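Local coordinates for protein carboxylic ester hydrolase (Aspergillus niger, PDB 7K4O) that hydrolyses ester bonds as a tannin acyl hydrolase (tannase), a probably secreted serine esterase that binds gallic acid, calcium and zinc, at residues D256-L268 / P461-G475. Residues are numbered along the deposited sequence; the frame is centred on the assembly and turned at random.
With CA (calcium ion), chain K; GDE (3,4,5-trihydroxybenzoic acid), chain J; NAG (2-acetamido-2-deoxy-beta-D-glucopyranose), chain G.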
# COMPACT_ATOMS: atom_id res chain seq x y z
N ASP A 256 11.19 -20.96 9.74
CA ASP A 256 10.03 -21.32 8.88
C ASP A 256 10.16 -22.76 8.34
O ASP A 256 9.25 -23.21 7.61
CB ASP A 256 9.88 -20.30 7.75
CG ASP A 256 11.11 -20.03 6.92
OD1 ASP A 256 11.77 -21.01 6.48
OD2 ASP A 256 11.39 -18.84 6.69
N GLY A 257 11.24 -23.49 8.68
CA GLY A 257 11.44 -24.90 8.27
C GLY A 257 12.09 -25.03 6.91
O GLY A 257 12.30 -26.17 6.42
N LYS A 258 12.45 -23.91 6.30
CA LYS A 258 13.05 -23.92 4.96
C LYS A 258 14.26 -23.01 4.96
O LYS A 258 14.14 -21.81 5.18
CB LYS A 258 12.05 -23.51 3.87
CG LYS A 258 12.61 -23.71 2.47
CD LYS A 258 11.66 -23.45 1.34
CE LYS A 258 12.28 -23.98 0.06
NZ LYS A 258 11.66 -23.36 -1.11
N VAL A 259 15.42 -23.58 4.63
CA VAL A 259 16.67 -22.79 4.54
C VAL A 259 16.78 -22.27 3.12
O VAL A 259 17.12 -23.04 2.20
CB VAL A 259 17.91 -23.62 4.98
CG1 VAL A 259 19.19 -22.87 4.70
CG2 VAL A 259 17.80 -23.98 6.45
N ASP A 260 16.46 -20.99 2.93
CA ASP A 260 16.36 -20.37 1.59
C ASP A 260 16.76 -18.90 1.66
O ASP A 260 16.63 -18.22 0.65
CB ASP A 260 14.94 -20.55 1.04
CG ASP A 260 13.84 -19.97 1.95
OD1 ASP A 260 14.15 -19.51 3.07
OD2 ASP A 260 12.63 -20.04 1.53
N TRP A 261 17.36 -18.44 2.75
CA TRP A 261 17.65 -17.00 2.96
C TRP A 261 16.34 -16.17 2.73
O TRP A 261 16.38 -15.16 2.05
CB TRP A 261 18.79 -16.57 2.06
CG TRP A 261 19.46 -15.33 2.57
CD1 TRP A 261 19.32 -14.06 2.07
CD2 TRP A 261 20.32 -15.23 3.72
NE1 TRP A 261 20.06 -13.18 2.83
CE2 TRP A 261 20.68 -13.87 3.84
CE3 TRP A 261 20.86 -16.17 4.61
CZ2 TRP A 261 21.55 -13.42 4.84
CZ3 TRP A 261 21.71 -15.72 5.60
CH2 TRP A 261 22.04 -14.37 5.71
N VAL A 262 15.27 -16.66 3.31
CA VAL A 262 13.97 -15.94 3.36
C VAL A 262 13.42 -16.16 4.74
O VAL A 262 13.25 -17.28 5.16
CB VAL A 262 12.99 -16.42 2.28
CG1 VAL A 262 11.72 -15.55 2.33
CG2 VAL A 262 13.61 -16.37 0.90
N VAL A 263 13.08 -15.07 5.41
CA VAL A 263 12.35 -15.18 6.69
C VAL A 263 10.85 -15.07 6.45
O VAL A 263 10.33 -13.94 6.32
CB VAL A 263 12.88 -14.11 7.65
CG1 VAL A 263 12.12 -14.13 8.97
CG2 VAL A 263 14.39 -14.30 7.85
N ALA A 264 10.17 -16.21 6.44
CA ALA A 264 8.71 -16.29 6.28
C ALA A 264 8.05 -16.16 7.64
O ALA A 264 6.83 -16.06 7.67
CB ALA A 264 8.31 -17.60 5.64
N ARG A 265 8.80 -16.29 8.74
CA ARG A 265 8.20 -16.21 10.09
C ARG A 265 8.91 -15.10 10.86
O ARG A 265 9.70 -15.39 11.81
CB ARG A 265 8.22 -17.58 10.78
CG ARG A 265 7.33 -18.60 10.06
CD ARG A 265 5.85 -18.34 10.24
NE ARG A 265 5.41 -18.53 11.60
CZ ARG A 265 5.10 -19.67 12.17
NH1 ARG A 265 5.10 -20.80 11.47
NH2 ARG A 265 4.75 -19.70 13.44
N THR A 266 8.55 -13.85 10.55
CA THR A 266 9.06 -12.68 11.30
C THR A 266 8.43 -12.65 12.68
O THR A 266 9.02 -11.97 13.57
CB THR A 266 8.85 -11.36 10.55
OG1 THR A 266 7.44 -11.21 10.43
CG2 THR A 266 9.59 -11.33 9.25
N ASP A 267 7.33 -13.35 12.91
CA ASP A 267 6.70 -13.50 14.23
C ASP A 267 7.66 -14.34 15.12
O ASP A 267 7.98 -13.92 16.25
CB ASP A 267 5.30 -14.10 14.13
CG ASP A 267 5.08 -15.15 13.06
OD1 ASP A 267 6.07 -15.87 12.67
OD2 ASP A 267 3.93 -15.22 12.55
N LEU A 268 8.05 -15.53 14.66
CA LEU A 268 9.01 -16.36 15.45
C LEU A 268 10.30 -15.56 15.64
O LEU A 268 10.87 -15.65 16.73
CB LEU A 268 9.28 -17.70 14.76
CG LEU A 268 8.07 -18.60 14.65
CD1 LEU A 268 8.39 -19.83 13.82
CD2 LEU A 268 7.52 -18.98 16.02
N PRO A 461 6.56 -13.49 2.41
CA PRO A 461 7.90 -13.76 2.94
C PRO A 461 9.01 -12.99 2.27
O PRO A 461 9.12 -12.94 1.05
CB PRO A 461 8.10 -15.27 2.69
CG PRO A 461 6.71 -15.83 2.74
CD PRO A 461 5.82 -14.73 2.14
N GLY A 462 9.82 -12.32 3.11
CA GLY A 462 11.01 -11.56 2.68
C GLY A 462 10.77 -10.31 1.85
O GLY A 462 11.72 -9.60 1.58
N ALA A 463 9.54 -10.01 1.41
CA ALA A 463 9.29 -8.88 0.50
C ALA A 463 9.44 -7.53 1.22
O ALA A 463 9.26 -7.43 2.47
CB ALA A 463 7.90 -9.01 -0.10
N GLY A 464 9.78 -6.56 0.42
CA GLY A 464 10.01 -5.17 0.86
C GLY A 464 8.69 -4.42 0.79
O GLY A 464 7.65 -5.01 1.14
N HIS A 465 8.77 -3.18 0.33
CA HIS A 465 7.60 -2.28 0.28
C HIS A 465 6.97 -2.38 -1.10
O HIS A 465 7.50 -1.79 -2.02
CB HIS A 465 8.01 -0.86 0.64
CG HIS A 465 6.83 0.03 0.60
ND1 HIS A 465 5.65 -0.28 1.29
CD2 HIS A 465 6.62 1.18 -0.06
CE1 HIS A 465 4.77 0.68 1.03
NE2 HIS A 465 5.35 1.56 0.22
N CYS A 466 5.90 -3.16 -1.22
CA CYS A 466 5.16 -3.35 -2.48
C CYS A 466 6.11 -3.83 -3.58
O CYS A 466 5.95 -3.39 -4.72
CB CYS A 466 4.53 -2.05 -2.91
SG CYS A 466 3.23 -1.56 -1.75
N ALA A 467 7.11 -4.62 -3.22
CA ALA A 467 8.14 -5.06 -4.21
C ALA A 467 8.93 -6.17 -3.59
O ALA A 467 8.93 -6.34 -2.34
CB ALA A 467 9.05 -3.94 -4.63
N THR A 468 9.65 -6.87 -4.45
CA THR A 468 10.65 -7.88 -4.00
C THR A 468 11.78 -7.15 -3.28
O THR A 468 11.97 -5.90 -3.44
CB THR A 468 11.14 -8.71 -5.19
OG1 THR A 468 11.61 -7.81 -6.18
CG2 THR A 468 10.04 -9.57 -5.75
N ASN A 469 12.56 -7.96 -2.58
CA ASN A 469 13.66 -7.49 -1.70
C ASN A 469 14.97 -8.10 -2.23
O ASN A 469 15.09 -9.31 -2.17
CB ASN A 469 13.34 -7.92 -0.29
CG ASN A 469 14.33 -7.40 0.73
OD1 ASN A 469 15.39 -6.85 0.36
ND2 ASN A 469 14.00 -7.67 1.98
N ASP A 470 15.91 -7.26 -2.64
CA ASP A 470 17.22 -7.71 -3.20
C ASP A 470 18.02 -8.44 -2.13
O ASP A 470 18.91 -9.19 -2.53
CB ASP A 470 18.01 -6.53 -3.74
CG ASP A 470 17.42 -6.00 -5.04
OD1 ASP A 470 16.51 -6.70 -5.62
OD2 ASP A 470 17.84 -4.89 -5.42
N ALA A 471 17.75 -8.21 -0.84
CA ALA A 471 18.39 -8.93 0.27
C ALA A 471 17.85 -10.36 0.38
O ALA A 471 18.59 -11.21 0.92
CB ALA A 471 18.24 -8.16 1.56
N MET A 472 16.60 -10.62 -0.04
CA MET A 472 15.97 -11.95 0.08
C MET A 472 15.36 -12.29 -1.28
O MET A 472 14.14 -12.46 -1.44
CB MET A 472 14.96 -12.03 1.23
CG MET A 472 15.62 -11.94 2.61
SD MET A 472 14.58 -12.13 4.02
CE MET A 472 14.09 -10.41 4.23
N PRO A 473 16.23 -12.43 -2.31
CA PRO A 473 15.77 -12.64 -3.69
C PRO A 473 15.11 -13.99 -3.97
O PRO A 473 14.47 -14.10 -5.00
CB PRO A 473 17.06 -12.49 -4.52
CG PRO A 473 18.17 -12.94 -3.57
CD PRO A 473 17.71 -12.44 -2.21
N ASN A 474 15.18 -14.95 -3.05
CA ASN A 474 14.46 -16.24 -3.20
C ASN A 474 12.99 -16.09 -2.76
O ASN A 474 12.24 -17.09 -2.82
CB ASN A 474 15.14 -17.35 -2.41
CG ASN A 474 16.49 -17.71 -3.02
OD1 ASN A 474 16.73 -17.52 -4.20
ND2 ASN A 474 17.37 -18.24 -2.19
N GLY A 475 12.62 -14.93 -2.22
CA GLY A 475 11.26 -14.75 -1.68
C GLY A 475 10.27 -14.65 -2.84
O GLY A 475 10.63 -14.21 -3.93
CA CA K . 13.31 -19.64 5.41
OAA GDE J . 2.80 5.13 -1.44
OAB GDE J . 4.85 4.40 -1.07
OAC GDE J . 1.78 7.82 2.82
OAD GDE J . 5.31 4.84 4.01
OAE GDE J . 3.55 6.73 4.70
CAF GDE J . 2.77 6.40 1.07
CAG GDE J . 4.58 4.87 1.68
CAH GDE J . 3.80 4.97 -0.68
CAI GDE J . 2.71 6.84 2.40
CAJ GDE J . 4.54 5.35 3.01
CAK GDE J . 3.74 5.47 0.75
CAL GDE J . 3.61 6.29 3.35
C1 NAG G . 25.77 -7.56 -1.22
C2 NAG G . 25.34 -6.93 -2.53
C3 NAG G . 26.23 -7.27 -3.71
C4 NAG G . 27.70 -7.07 -3.35
C5 NAG G . 28.03 -7.88 -2.08
C6 NAG G . 29.46 -7.64 -1.60
C7 NAG G . 22.96 -6.51 -2.75
C8 NAG G . 21.64 -7.13 -3.00
N2 NAG G . 23.98 -7.35 -2.77
O3 NAG G . 25.82 -6.38 -4.75
O4 NAG G . 28.52 -7.45 -4.46
O5 NAG G . 27.18 -7.53 -0.99
O6 NAG G . 29.49 -6.33 -1.02
O7 NAG G . 23.06 -5.31 -2.54
O HOH W 1 11.24 -18.78 -0.83
O HOH W 2 11.29 -19.73 3.81
O HOH W 3 16.89 -15.08 -0.70
O HOH W 4 11.09 -11.31 5.85
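The calcium-binding segment 256-268, which runs into helix 266-272, packs against 461-475, the loop that follows edge strand 455-460 and carries His-465 of the gallate pocket. Val-262 sits at the centre, its two methyls splayed over the second loop. CG1 lies anti to the backbone N (chi1 -176°) and meets Pro-461 CB at 3.6 Å, while CG2 rests on the Asn-474/Gly-475 peptide. Pro-461 also touches the methyl of Ala-264. The amide of Asn-474 gives a nearly straight hydrogen bond, ND2 to Asp-260 O at 2.9 Å, with the acceptor close to the amide plane. Met-472 has CG beside its backbone N (chi1 -68°) and an extended chi2, which puts SD 3.6 Å from Val-263 N in a weak N-H...S hydrogen bond. The indole edge of Trp-261 faces Ala-471 O. Two waters bridge the segments, joining Asp-260 OD2 to Asn-474 O and Trp-261 O to Asn-474 N; a third links Val-263 O to Gly-462 N, the latter leg weak. Asp-256 chelates calcium through both carboxylate oxygens. Asp-260 OD1, Lys-258 O, Val-262 O, a water and Asp-253 complete the shell. His-465 NE2 donates to gallate OAB at 3.2 Å and is hydrogen-bonded to Ser-186. This fits the histidine loop of an alpha/beta-hydrolase, with His-465 probably in a Ser-His-Asp triad, here packed against a calcium-binding loop.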